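Local coordinates for 6-pyruvoyl tetrahydrobiopterin synthase (Plasmodium vivax, PDB 3LX3), which binds a zinc ion and 2-amino-1,5-dihydropteridine-4,6-dione as a six-chain member of the 6-pyruvoyl tetrahydropterin synthase family, with pockets lying between subunits, at residues N61-G66 and K155-N160; L23-P28 and I73-V78; S55-G60 and Y161-V166; S133-G138 and Q172-H177. All blocks are in the same frame, centred on the assembly; numbering follows the deposited sequence.

Contact 1 of 4, residues N61-G66 and K155-N160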
loop_
_atom_site.group_PDB
_atom_site.type_symbol
_atom_site.label_atom_id
_atom_site.label_comp_id
_atom_site.label_asym_id
_atom_site.label_seq_id
_atom_site.Cartn_x
_atom_site.Cartn_y
_atom_site.Cartn_z
ATOM N N ASN A 61 29.235 4.980 4.661
ATOM C CA ASN A 61 29.349 6.401 4.957
ATOM C C ASN A 61 28.899 7.227 3.756
ATOM O O ASN A 61 29.130 6.831 2.601
ATOM C CB ASN A 61 30.799 6.764 5.295
ATOM C CG ASN A 61 31.320 6.036 6.503
ATOM O OD1 ASN A 61 30.600 5.793 7.452
ATOM N ND2 ASN A 61 32.604 5.705 6.476
ATOM N N ILE A 62 28.301 8.378 4.027
ATOM C CA ILE A 62 27.960 9.332 2.954
ATOM C C ILE A 62 29.283 9.852 2.392
ATOM O O ILE A 62 30.171 10.309 3.173
ATOM C CB ILE A 62 27.107 10.502 3.474
ATOM C CG1 ILE A 62 25.837 9.979 4.129
ATOM C CG2 ILE A 62 26.748 11.479 2.351
ATOM C CD1 ILE A 62 25.093 11.016 4.954
ATOM N N GLN A 63 29.474 9.731 1.081
ATOM C CA GLN A 63 30.704 10.158 0.401
ATOM C C GLN A 63 30.665 11.647 0.048
ATOM O O GLN A 63 29.644 12.320 0.249
ATOM C CB GLN A 63 30.902 9.329 -0.858
ATOM C CG GLN A 63 31.002 7.847 -0.565
ATOM C CD GLN A 63 32.193 7.523 0.332
ATOM O OE1 GLN A 63 33.345 7.684 -0.068
ATOM N NE2 GLN A 63 31.916 7.169 1.570
ATOM N N GLY A 64 31.786 12.149 -0.457
ATOM C CA GLY A 64 31.901 13.567 -0.784
ATOM C C GLY A 64 30.920 14.049 -1.843
ATOM O O GLY A 64 30.671 15.257 -1.965
ATOM N N ASP A 65 30.409 13.119 -2.657
ATOM C CA ASP A 65 29.440 13.468 -3.688
ATOM C C ASP A 65 27.979 13.553 -3.178
ATOM O O ASP A 65 27.080 13.965 -3.911
ATOM C CB ASP A 65 29.525 12.573 -4.939
ATOM C CG ASP A 65 29.297 11.112 -4.675
ATOM O OD1 ASP A 65 28.824 10.755 -3.584
ATOM O OD2 ASP A 65 29.593 10.301 -5.600
ATOM N N GLY A 66 27.783 13.250 -1.892
ATOM C CA GLY A 66 26.473 13.311 -1.258
ATOM C C GLY A 66 25.674 12.016 -1.142
ATOM O O GLY A 66 24.612 11.991 -0.545
ATOM N N LYS A 155 33.267 -1.546 -1.839
ATOM C CA LYS A 155 34.233 -1.086 -0.860
ATOM C C LYS A 155 34.795 0.316 -1.151
ATOM O O LYS A 155 35.047 1.088 -0.212
ATOM C CB LYS A 155 35.310 -2.140 -0.637
ATOM C CG LYS A 155 34.699 -3.406 -0.004
ATOM C CD LYS A 155 35.706 -4.391 0.562
ATOM C CE LYS A 155 36.370 -3.879 1.837
ATOM N NZ LYS A 155 35.473 -3.687 3.007
ATOM N N THR A 156 34.949 0.680 -2.427
ATOM C CA THR A 156 35.344 2.060 -2.771
ATOM C C THR A 156 34.335 3.086 -2.259
ATOM O O THR A 156 34.677 4.243 -1.981
ATOM C CB THR A 156 35.579 2.305 -4.314
ATOM O OG1 THR A 156 34.342 2.309 -5.059
ATOM C CG2 THR A 156 36.569 1.325 -4.894
ATOM N N ARG A 157 33.069 2.679 -2.195
ATOM C CA ARG A 157 31.985 3.559 -1.716
ATOM C C ARG A 157 31.774 3.531 -0.195
ATOM O O ARG A 157 30.936 4.225 0.329
ATOM C CB ARG A 157 30.667 3.197 -2.409
ATOM C CG ARG A 157 30.687 3.420 -3.931
ATOM C CD ARG A 157 30.937 4.882 -4.332
ATOM N NE ARG A 157 30.016 5.807 -3.698
ATOM C CZ ARG A 157 29.896 7.099 -4.042
ATOM N NH1 ARG A 157 30.602 7.615 -5.058
ATOM N NH2 ARG A 157 29.060 7.870 -3.405
ATOM N N SER A 158 32.572 2.705 0.490
ATOM C CA SER A 158 32.537 2.523 1.954
ATOM C C SER A 158 31.435 1.592 2.449
ATOM O O SER A 158 31.187 1.503 3.650
ATOM C CB SER A 158 32.509 3.830 2.737
ATOM O OG SER A 158 31.247 4.395 2.845
ATOM N N VAL A 159 30.760 0.899 1.538
ATOM C CA VAL A 159 29.672 0.016 1.924
ATOM C C VAL A 159 30.242 -1.134 2.748
ATOM O O VAL A 159 31.219 -1.745 2.345
ATOM C CB VAL A 159 28.910 -0.509 0.701
ATOM C CG1 VAL A 159 27.835 -1.550 1.115
ATOM C CG2 VAL A 159 28.221 0.661 -0.001
ATOM N N ASN A 160 29.655 -1.377 3.919
ATOM C CA ASN A 160 30.084 -2.491 4.769
ATOM C C ASN A 160 29.008 -3.510 5.164
ATOM O O ASN A 160 29.248 -4.408 5.976
ATOM C CB ASN A 160 30.830 -2.016 5.999
ATOM C CG ASN A 160 29.962 -1.325 7.006
ATOM O OD1 ASN A 160 28.775 -1.180 6.849
ATOM N ND2 ASN A 160 30.580 -0.953 8.117
HETATM O O HOH W 1 33.532 7.114 -2.929
HETATM O O HOH W 2 35.391 6.053 0.729
#

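Contact 2 of 4, residues L23-P28 and I73-V78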
loop_
_atom_site.group_PDB
_atom_site.type_symbol
_atom_site.label_atom_id
_atom_site.label_comp_id
_atom_site.label_asym_id
_atom_site.label_seq_id
_atom_site.Cartn_x
_atom_site.Cartn_y
_atom_site.Cartn_z
ATOM N N LEU A 23 20.717 2.769 2.997
ATOM C CA LEU A 23 19.892 2.966 1.827
ATOM C C LEU A 23 18.999 1.736 1.621
ATOM O O LEU A 23 19.446 0.587 1.850
ATOM C CB LEU A 23 20.738 3.162 0.590
ATOM C CG LEU A 23 21.661 4.356 0.606
ATOM C CD1 LEU A 23 22.324 4.511 -0.755
ATOM C CD2 LEU A 23 21.016 5.657 1.064
ATOM N N LEU A 24 17.777 1.977 1.174
ATOM C CA LEU A 24 16.813 0.934 0.845
ATOM C C LEU A 24 16.262 1.193 -0.527
ATOM O O LEU A 24 15.756 2.303 -0.794
ATOM C CB LEU A 24 15.647 0.925 1.834
ATOM C CG LEU A 24 14.472 -0.020 1.505
ATOM C CD1 LEU A 24 14.901 -1.475 1.583
ATOM C CD2 LEU A 24 13.349 0.279 2.508
ATOM N N VAL A 25 16.328 0.185 -1.383
ATOM C CA VAL A 25 15.624 0.261 -2.638
ATOM C C VAL A 25 14.621 -0.919 -2.713
ATOM O O VAL A 25 14.953 -2.067 -2.464
ATOM C CB VAL A 25 16.553 0.281 -3.899
ATOM C CG1 VAL A 25 17.365 1.562 -3.918
ATOM C CG2 VAL A 25 17.428 -0.961 -3.996
ATOM N N GLU A 26 13.370 -0.559 -3.036
ATOM C CA GLU A 26 12.255 -1.478 -3.052
ATOM C C GLU A 26 11.227 -1.037 -4.039
ATOM O O GLU A 26 10.852 0.116 -4.100
ATOM C CB GLU A 26 11.638 -1.627 -1.648
ATOM C CG GLU A 26 10.706 -0.551 -1.163
ATOM C CD GLU A 26 10.409 -0.687 0.340
ATOM O OE1 GLU A 26 10.375 -1.839 0.847
ATOM O OE2 GLU A 26 10.257 0.367 1.011
ATOM N N SER A 27 10.703 -1.984 -4.797
ATOM C CA SER A 27 9.787 -1.633 -5.878
ATOM C C SER A 27 9.025 -2.850 -6.328
ATOM O O SER A 27 9.605 -3.926 -6.426
ATOM C CB SER A 27 10.560 -1.104 -7.089
ATOM O OG SER A 27 9.628 -0.542 -8.048
ATOM N N PRO A 28 7.735 -2.679 -6.659
ATOM C CA PRO A 28 7.070 -3.804 -7.334
ATOM C C PRO A 28 7.773 -4.225 -8.652
ATOM O O PRO A 28 7.534 -5.343 -9.155
ATOM C CB PRO A 28 5.634 -3.285 -7.577
ATOM C CG PRO A 28 5.694 -1.829 -7.398
ATOM C CD PRO A 28 6.824 -1.531 -6.453
ATOM N N ILE A 73 22.429 2.849 -9.661
ATOM C CA ILE A 73 23.264 1.663 -9.832
ATOM C C ILE A 73 22.614 0.492 -9.119
ATOM O O ILE A 73 22.519 -0.618 -9.664
ATOM C CB ILE A 73 24.708 1.898 -9.253
ATOM C CG1 ILE A 73 25.386 3.045 -9.993
ATOM C CG2 ILE A 73 25.543 0.626 -9.351
ATOM C CD1 ILE A 73 26.720 3.493 -9.342
ATOM N N LEU A 74 22.155 0.726 -7.889
ATOM C CA LEU A 74 21.487 -0.325 -7.110
ATOM C C LEU A 74 20.270 -0.848 -7.846
ATOM O O LEU A 74 20.080 -2.062 -7.972
ATOM C CB LEU A 74 21.060 0.163 -5.717
ATOM C CG LEU A 74 22.185 0.778 -4.888
ATOM C CD1 LEU A 74 21.682 1.098 -3.471
ATOM C CD2 LEU A 74 23.446 -0.136 -4.848
ATOM N N LYS A 75 19.457 0.060 -8.362
ATOM C CA LYS A 75 18.252 -0.337 -9.040
ATOM C C LYS A 75 18.562 -1.138 -10.300
ATOM O O LYS A 75 17.887 -2.129 -10.587
ATOM C CB LYS A 75 17.405 0.871 -9.371
ATOM C CG LYS A 75 16.754 1.537 -8.142
ATOM C CD LYS A 75 15.840 2.686 -8.567
ATOM C CE LYS A 75 14.793 3.016 -7.507
ATOM N NZ LYS A 75 13.986 4.262 -7.861
ATOM N N GLU A 76 19.555 -0.671 -11.054
ATOM C CA GLU A 76 19.939 -1.325 -12.318
ATOM C C GLU A 76 20.335 -2.766 -12.054
ATOM O O GLU A 76 19.870 -3.677 -12.740
ATOM C CB GLU A 76 21.086 -0.571 -12.988
ATOM C CG GLU A 76 21.605 -1.215 -14.255
ATOM C CD GLU A 76 22.785 -0.463 -14.822
ATOM O OE1 GLU A 76 22.740 0.787 -14.825
ATOM O OE2 GLU A 76 23.756 -1.125 -15.251
ATOM N N LYS A 77 21.163 -2.956 -11.023
ATOM C CA LYS A 77 21.681 -4.289 -10.710
ATOM C C LYS A 77 20.624 -5.200 -10.096
ATOM O O LYS A 77 20.566 -6.387 -10.465
ATOM C CB LYS A 77 22.915 -4.222 -9.833
ATOM C CG LYS A 77 24.067 -3.456 -10.481
ATOM C CD LYS A 77 24.448 -3.966 -11.867
ATOM C CE LYS A 77 25.607 -3.152 -12.437
ATOM N NZ LYS A 77 25.801 -3.545 -13.847
ATOM N N VAL A 78 19.746 -4.679 -9.220
ATOM C CA VAL A 78 18.614 -5.499 -8.724
ATOM C C VAL A 78 17.693 -5.927 -9.882
ATOM O O VAL A 78 17.302 -7.086 -9.974
ATOM C CB VAL A 78 17.794 -4.794 -7.613
ATOM C CG1 VAL A 78 16.545 -5.622 -7.233
ATOM C CG2 VAL A 78 18.700 -4.503 -6.368
#

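Contact 3 of 4, residues S55-G60 and Y161-V166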
loop_
_atom_site.group_PDB
_atom_site.type_symbol
_atom_site.label_atom_id
_atom_site.label_comp_id
_atom_site.label_asym_id
_atom_site.label_seq_id
_atom_site.Cartn_x
_atom_site.Cartn_y
_atom_site.Cartn_z
ATOM N N SER A 55 13.922 -6.663 -2.159
ATOM C CA SER A 55 14.453 -5.363 -1.777
ATOM C C SER A 55 15.892 -5.483 -1.335
ATOM O O SER A 55 16.323 -6.514 -0.852
ATOM C CB SER A 55 13.616 -4.696 -0.718
ATOM O OG SER A 55 13.689 -5.403 0.484
ATOM N N LEU A 56 16.636 -4.391 -1.473
ATOM C CA LEU A 56 18.042 -4.337 -1.067
ATOM C C LEU A 56 18.246 -3.181 -0.106
ATOM O O LEU A 56 17.804 -2.061 -0.377
ATOM C CB LEU A 56 18.944 -4.140 -2.297
ATOM C CG LEU A 56 20.413 -3.815 -2.060
ATOM C CD1 LEU A 56 21.145 -5.012 -1.457
ATOM C CD2 LEU A 56 21.053 -3.394 -3.398
ATOM N N ARG A 57 18.923 -3.498 1.004
ATOM C CA ARG A 57 19.339 -2.521 2.000
ATOM C C ARG A 57 20.851 -2.609 2.139
ATOM O O ARG A 57 21.433 -3.701 2.107
ATOM C CB ARG A 57 18.661 -2.835 3.321
ATOM C CG ARG A 57 18.967 -1.944 4.514
ATOM C CD ARG A 57 18.001 -2.331 5.673
ATOM N NE ARG A 57 16.665 -2.742 5.184
ATOM C CZ ARG A 57 15.482 -2.225 5.533
ATOM N NH1 ARG A 57 15.371 -1.255 6.425
ATOM N NH2 ARG A 57 14.376 -2.717 4.989
ATOM N N LEU A 58 21.475 -1.463 2.329
ATOM C CA LEU A 58 22.916 -1.451 2.561
ATOM C C LEU A 58 23.280 -0.304 3.476
ATOM O O LEU A 58 22.470 0.607 3.690
ATOM C CB LEU A 58 23.692 -1.393 1.251
ATOM C CG LEU A 58 23.476 -0.231 0.255
ATOM C CD1 LEU A 58 24.144 1.052 0.729
ATOM C CD2 LEU A 58 24.036 -0.624 -1.108
ATOM N N ARG A 59 24.490 -0.339 4.039
ATOM C CA ARG A 59 25.004 0.708 4.924
ATOM C C ARG A 59 26.407 1.105 4.496
ATOM O O ARG A 59 27.232 0.230 4.108
ATOM C CB ARG A 59 25.054 0.239 6.378
ATOM C CG ARG A 59 23.693 -0.138 6.940
ATOM C CD ARG A 59 23.783 -0.840 8.240
ATOM N NE ARG A 59 22.475 -1.332 8.656
ATOM C CZ ARG A 59 22.291 -2.383 9.442
ATOM N NH1 ARG A 59 23.333 -3.061 9.904
ATOM N NH2 ARG A 59 21.064 -2.745 9.767
ATOM N N GLY A 60 26.701 2.393 4.592
ATOM C CA GLY A 60 28.066 2.895 4.373
ATOM C C GLY A 60 28.109 4.321 4.852
ATOM O O GLY A 60 27.128 4.834 5.397
ATOM N N TYR A 161 27.832 -3.372 4.554
ATOM C CA TYR A 161 26.703 -4.231 4.887
ATOM C C TYR A 161 25.745 -4.272 3.720
ATOM O O TYR A 161 25.384 -3.226 3.169
ATOM C CB TYR A 161 25.987 -3.651 6.094
ATOM C CG TYR A 161 24.795 -4.431 6.588
ATOM C CD1 TYR A 161 24.957 -5.510 7.460
ATOM C CD2 TYR A 161 23.520 -4.073 6.222
ATOM C CE1 TYR A 161 23.827 -6.219 7.928
ATOM C CE2 TYR A 161 22.393 -4.780 6.685
ATOM C CZ TYR A 161 22.573 -5.829 7.545
ATOM O OH TYR A 161 21.512 -6.568 8.011
ATOM N N MET A 162 25.354 -5.501 3.330
ATOM C CA MET A 162 24.424 -5.739 2.226
ATOM C C MET A 162 23.367 -6.700 2.737
ATOM O O MET A 162 23.692 -7.664 3.427
ATOM C CB MET A 162 25.154 -6.380 1.033
ATOM C CG MET A 162 26.146 -5.419 0.370
ATOM S SD MET A 162 25.319 -4.251 -0.674
ATOM C CE MET A 162 24.885 -5.323 -2.024
ATOM N N GLU A 163 22.112 -6.392 2.423
ATOM C CA GLU A 163 20.980 -7.173 2.948
ATOM C C GLU A 163 19.867 -7.244 1.914
ATOM O O GLU A 163 19.436 -6.234 1.357
ATOM C CB GLU A 163 20.467 -6.516 4.227
ATOM C CG GLU A 163 19.204 -7.116 4.814
ATOM C CD GLU A 163 18.564 -6.186 5.841
ATOM O OE1 GLU A 163 19.148 -6.040 6.931
ATOM O OE2 GLU A 163 17.469 -5.690 5.561
ATOM N N VAL A 164 19.416 -8.459 1.634
ATOM C CA VAL A 164 18.323 -8.718 0.727
ATOM C C VAL A 164 17.116 -9.285 1.460
ATOM O O VAL A 164 17.252 -10.156 2.332
ATOM C CB VAL A 164 18.782 -9.728 -0.376
ATOM C CG1 VAL A 164 17.662 -10.457 -1.043
ATOM C CG2 VAL A 164 19.700 -8.997 -1.402
ATOM N N THR A 165 15.938 -8.775 1.094
ATOM C CA THR A 165 14.653 -9.320 1.513
ATOM C C THR A 165 13.972 -9.853 0.270
ATOM O O THR A 165 13.829 -9.150 -0.713
ATOM C CB THR A 165 13.786 -8.270 2.224
ATOM O OG1 THR A 165 14.501 -7.804 3.387
ATOM C CG2 THR A 165 12.455 -8.884 2.623
ATOM N N VAL A 166 13.557 -11.118 0.324
ATOM C CA VAL A 166 12.748 -11.744 -0.744
ATOM C C VAL A 166 11.410 -12.126 -0.138
ATOM O O VAL A 166 11.302 -12.667 0.972
ATOM C CB VAL A 166 13.443 -12.987 -1.312
ATOM C CG1 VAL A 166 12.482 -13.714 -2.313
ATOM C CG2 VAL A 166 14.762 -12.631 -1.977
#

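Contact 4 of 4, residues S133-G138 and Q172-H177. With XTN (2-amino-1,5-dihydropteridine-4,6-dione), chain C.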
loop_
_atom_site.group_PDB
_atom_site.type_symbol
_atom_site.label_atom_id
_atom_site.label_comp_id
_atom_site.label_asym_id
_atom_site.label_seq_id
_atom_site.Cartn_x
_atom_site.Cartn_y
_atom_site.Cartn_z
ATOM N N SER A 133 13.071 -22.438 -1.308
ATOM C CA SER A 133 12.490 -21.658 -0.228
ATOM C C SER A 133 12.879 -20.209 -0.375
ATOM O O SER A 133 13.875 -19.827 -1.010
ATOM C CB SER A 133 12.952 -22.189 1.117
ATOM O OG SER A 133 14.371 -22.037 1.299
ATOM N N THR A 134 12.078 -19.378 0.290
ATOM C CA THR A 134 12.341 -17.969 0.298
ATOM C C THR A 134 13.724 -17.618 0.833
ATOM O O THR A 134 14.423 -16.789 0.280
ATOM C CB THR A 134 11.206 -17.299 1.102
ATOM O OG1 THR A 134 9.929 -17.757 0.616
ATOM C CG2 THR A 134 11.262 -15.788 0.962
ATOM N N GLU A 135 14.119 -18.312 1.899
ATOM C CA GLU A 135 15.414 -18.163 2.541
ATOM C C GLU A 135 16.567 -18.483 1.593
ATOM O O GLU A 135 17.498 -17.693 1.465
ATOM C CB GLU A 135 15.514 -19.073 3.750
ATOM C CG GLU A 135 14.638 -18.752 4.949
ATOM C CD GLU A 135 13.280 -19.482 4.972
ATOM O OE1 GLU A 135 12.640 -19.606 3.893
ATOM O OE2 GLU A 135 12.877 -19.856 6.098
ATOM N N GLU A 136 16.516 -19.634 0.931
ATOM C CA GLU A 136 17.617 -20.017 0.061
ATOM C C GLU A 136 17.655 -19.187 -1.227
ATOM O O GLU A 136 18.748 -18.894 -1.717
ATOM C CB GLU A 136 17.549 -21.504 -0.246
ATOM C CG GLU A 136 17.907 -22.353 0.992
ATOM C CD GLU A 136 17.941 -23.842 0.682
ATOM O OE1 GLU A 136 18.529 -24.251 -0.344
ATOM O OE2 GLU A 136 17.511 -24.596 1.542
ATOM N N ILE A 137 16.491 -18.808 -1.730
ATOM C CA ILE A 137 16.436 -17.883 -2.856
ATOM C C ILE A 137 17.068 -16.550 -2.464
ATOM O O ILE A 137 17.852 -15.961 -3.217
ATOM C CB ILE A 137 15.005 -17.716 -3.386
ATOM C CG1 ILE A 137 14.563 -19.012 -4.033
ATOM C CG2 ILE A 137 14.869 -16.561 -4.400
ATOM C CD1 ILE A 137 13.052 -19.063 -4.304
ATOM N N GLY A 138 16.751 -16.066 -1.266
ATOM C CA GLY A 138 17.362 -14.836 -0.799
ATOM C C GLY A 138 18.887 -14.904 -0.702
ATOM O O GLY A 138 19.594 -13.973 -1.105
ATOM N N GLN A 172 4.824 -12.861 3.554
ATOM C CA GLN A 172 5.872 -13.696 4.111
ATOM C C GLN A 172 7.214 -13.452 3.442
ATOM O O GLN A 172 7.363 -13.673 2.224
ATOM C CB GLN A 172 5.504 -15.165 4.057
ATOM C CG GLN A 172 4.993 -15.683 2.794
ATOM C CD GLN A 172 4.510 -17.140 2.914
ATOM O OE1 GLN A 172 3.565 -17.439 3.637
ATOM N NE2 GLN A 172 5.186 -18.053 2.181
ATOM N N LYS A 173 8.144 -12.921 4.217
ATOM C CA LYS A 173 9.419 -12.461 3.678
ATOM C C LYS A 173 10.565 -13.083 4.455
ATOM O O LYS A 173 10.454 -13.390 5.661
ATOM C CB LYS A 173 9.524 -10.941 3.842
ATOM C CG LYS A 173 8.346 -10.175 3.276
ATOM C CD LYS A 173 8.614 -8.692 3.369
ATOM C CE LYS A 173 7.423 -7.940 2.777
ATOM N NZ LYS A 173 7.673 -6.497 2.695
ATOM N N ALA A 174 11.683 -13.277 3.764
ATOM C CA ALA A 174 12.925 -13.696 4.377
ATOM C C ALA A 174 14.016 -12.709 4.033
ATOM O O ALA A 174 14.146 -12.274 2.905
ATOM C CB ALA A 174 13.343 -15.097 3.887
ATOM N N THR A 175 14.825 -12.390 5.048
ATOM C CA THR A 175 15.908 -11.414 4.954
ATOM C C THR A 175 17.250 -12.013 5.373
ATOM O O THR A 175 17.389 -12.645 6.459
ATOM C CB THR A 175 15.610 -10.202 5.847
ATOM O OG1 THR A 175 14.394 -9.625 5.380
ATOM C CG2 THR A 175 16.711 -9.166 5.762
ATOM N N VAL A 176 18.262 -11.834 4.508
ATOM C CA VAL A 176 19.610 -12.337 4.720
ATOM C C VAL A 176 20.604 -11.201 4.479
ATOM O O VAL A 176 20.322 -10.271 3.723
ATOM C CB VAL A 176 19.911 -13.568 3.812
ATOM C CG1 VAL A 176 19.010 -14.748 4.209
ATOM C CG2 VAL A 176 19.763 -13.206 2.354
ATOM N N HIS A 177 21.762 -11.280 5.126
ATOM C CA HIS A 177 22.777 -10.222 5.002
ATOM C C HIS A 177 24.178 -10.767 5.006
ATOM O O HIS A 177 24.427 -11.935 5.382
ATOM C CB HIS A 177 22.638 -9.186 6.135
ATOM C CG HIS A 177 23.000 -9.701 7.476
ATOM N ND1 HIS A 177 22.057 -10.079 8.410
ATOM C CD2 HIS A 177 24.210 -9.899 8.051
ATOM C CE1 HIS A 177 22.680 -10.489 9.507
ATOM N NE2 HIS A 177 23.985 -10.390 9.315
HETATM N N1 XTN C . 8.213 -21.343 5.223
HETATM C C2 XTN C . 9.414 -20.742 5.102
HETATM N N2 XTN C . 10.158 -20.465 6.188
HETATM N N3 XTN C . 9.942 -20.445 3.819
HETATM C C4 XTN C . 9.245 -20.673 2.695
HETATM O O4 XTN C . 9.750 -20.350 1.593
HETATM N N5 XTN C . 7.207 -21.541 1.769
HETATM C C6 XTN C . 5.994 -22.147 1.936
HETATM O O6 XTN C . 5.303 -22.404 0.946
HETATM C C7 XTN C . 5.545 -22.496 3.246
HETATM N N8 XTN C . 6.327 -22.200 4.287
HETATM C C4A XTN C . 7.986 -21.258 2.855
HETATM C C8A XTN C . 7.502 -21.588 4.120
#

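Contact 1 of 4, residues N61-G66 and K155-N160
N61 and S158 bring their backbones closest, with CA atoms 5.8 Å apart, where the end of strand 48-61 passes the Schellman motif that closes helix 151-156; beyond N61 the chain folds into a type I beta turn from Q63 to G66. The positive phi of S158 belongs to that helix ending and sets its side chain toward N61, whose N donates to S158 OG over 2.8 Å. Bent back on itself at chi2 (-61°), Q63 returns its amide to its own strand, and NE2 gives N61 O a nearly straight bond (3.0 Å) from above the carbonyl plane. Its chi1 (-59°) sets Q63 CG over one face of the R157 guanidinium, 3.4 Å from R157 NH2, with the amide steeply inclined to that group. R157 is itself bent at chi2 and chi3, which folds its tip back toward D65. There it meets the carboxylate end-on, two nitrogens to two oxygens and nearly coplanar, so the pair of bonds restrains rotation of both groups. R157 NE and, weakly, NH2 also reach the carbonyls of V68 and Y67, tying the charged pair to the chain after the turn. G66 O in turn receives a bond from S133 OG of a second subunit, which places this surface contact at a subunit interface. One water gives hydrogens to both Q63 OE1 and T156 O. In the salt bridge R157 NH2 meets D65 OD1 on its syn lone pair at 2.9 Å, while R157 NH1 reaches D65 OD2 at 2.9 Å from somewhat out of the carboxylate plane.

Contact 2 of 4, residues L23-P28 and I73-V78
V25 carries the middle of this apolar contact, in which strand 23-27 of the main antiparallel sheet packs against helix 73-78; their axes come within 9.3 Å and cross at -44°. The close part is a small cluster of aliphatic carbons. V25 CG2 sits 4.2 Å from L74 CB and 4.4 Å from V78 CG2, bridging two residues one helical turn apart. The V25 and L74 side chains cross at about a right angle, and with V25 chi1 at -66° the two methyls divide the work: CG2 serves L74 and V78, while CG1 lies 4.3 Å from K75 CG. L23 adds a smaller touch, CD1 to L74 CD1 at 4.4 Å. K75, by contrast, marks the polar margin. Its extended chain offers only methylene carbons to the strand and carries NZ across the interface to S171 OG and Q172 OE1 of a second subunit. On the solvent side of the helix, E76 and K77 pair with each other through a long, weak salt bridge. F30 closes over V25, K75 and V78; L56 and L58 of strand 48-61 flank V25 and L74, and L145 and I149 of helix 134-149 pack on V78 and L74 to complete this sheet-and-helix core.

Contact 3 of 4, residues S55-G60 and Y161-V166
R57 and E163 form a hydrogen-bonded pair of this antiparallel ladder, joined both ways through their backbones: R57 N gives E163 O a nearly straight bond of 2.8 Å, and E163 N returns a more bent one to R57 O. S55 and T165 make the next hydrogen-bonded pair, and the N-to-C directions of the two short strands lie 164° apart. On the face carrying the odd-numbered residues, R57 and E163 also extend side by side, and R57 NE meets E163 OE2 in a salt bridge of 3.1 Å. The other oxygen, E163 OE1, accepts from Y161 OH on its anti lone pair (2.7 Å). Nearby, R59 lies along Y161 with its guanidinium flat on the ring, planes 6° apart and centres 3.9 Å apart, a stacked cation-pi pair. The other face is apolar. M162, bent at chi2 and chi3, swings CE to 3.8 Å from L56 CD1 and sets SD 3.8 Å from L58 CB; behind it stand L142, I146 and I149 of helix 134-149. The polar face has its own second shell: E22 takes R59 NE in a salt bridge, and the ring of H177 meets that of Y161. E163 therefore spends one oxygen on a hydroxyl and the other on an arginine, which should hold its carboxylate in place and would favour its ionised form, while the charge of R59 is probably shared between the Y161 ring and E22.

Contact 4 of 4, residues S133-G138 and Q172-H177
T134 and A174 meet where helix 134-149 starts over strand 172-179, a helix-on-sheet packing at the ligand pocket of this tetrahydropterin synthase fold; the axes approach to 7.6 Å and cross at -38°. From T134 CB the side chain forks between protein and ligand. CB itself lies against both, near A174 CB and 3.4 Å from O4 of 2-amino-1,5-dihydropteridine-4,6-dione. Branch CG2 turns to the strand and rests 3.7 Å from A174 CB. Branch OG1, beside the backbone N at chi1 -50°, donates to O4 over 2.8 Å. That torsion puts hydroxyl and amide next to each other, and T134 N gives the same O4 an almost straight bond of 2.8 Å. Two donors thus grip one carbonyl oxygen at the amino end of a helix, where the helix dipole would probably add to its polarisation. S133 is the N-cap, its OG accepting from E136 N. E135 takes the N2 and N3 positions of the ligand, beside O4 on the same edge. Its CG packs on A174 CB, and a bend at chi2 (93°) carries the carboxylate to the ligand, where OE2 accepts from N2 at 2.8 Å and OE1 lies 2.8 Å from N3. V68 N of the neighbouring subunit also donates to OE2, and I69 O of that chain bonds to the ligand, so the pocket is shared between chains. Further along the helix, where G138 has no side chain, V176 CG2 settles 3.5 Å from G138 O.

Overall arrangement
Contact 3 lies at the middle of the group, its centre about 9 Å from that of contact 2, 12 Å from contact 4 and 15 Å from contact 1. Backbone bonds tie it to contact 2 (V25 N to L56 O, 2.9 Å) and to contact 4 (V166 O with A174 N, 2.9 Å), since all three share one sheet. Contacts 1 and 4 stand about 27 Å apart, centre to centre, and lie near different bound ligands. Contact 4 holds a ligand directly, with the T134 side chain about 7 Å from zinc. The R157 and L23 side chains of contacts 1 and 2 come within about 7 and 4 Å of a ligand on the second-subunit side, where L23-V25 continue the sheet into that chain.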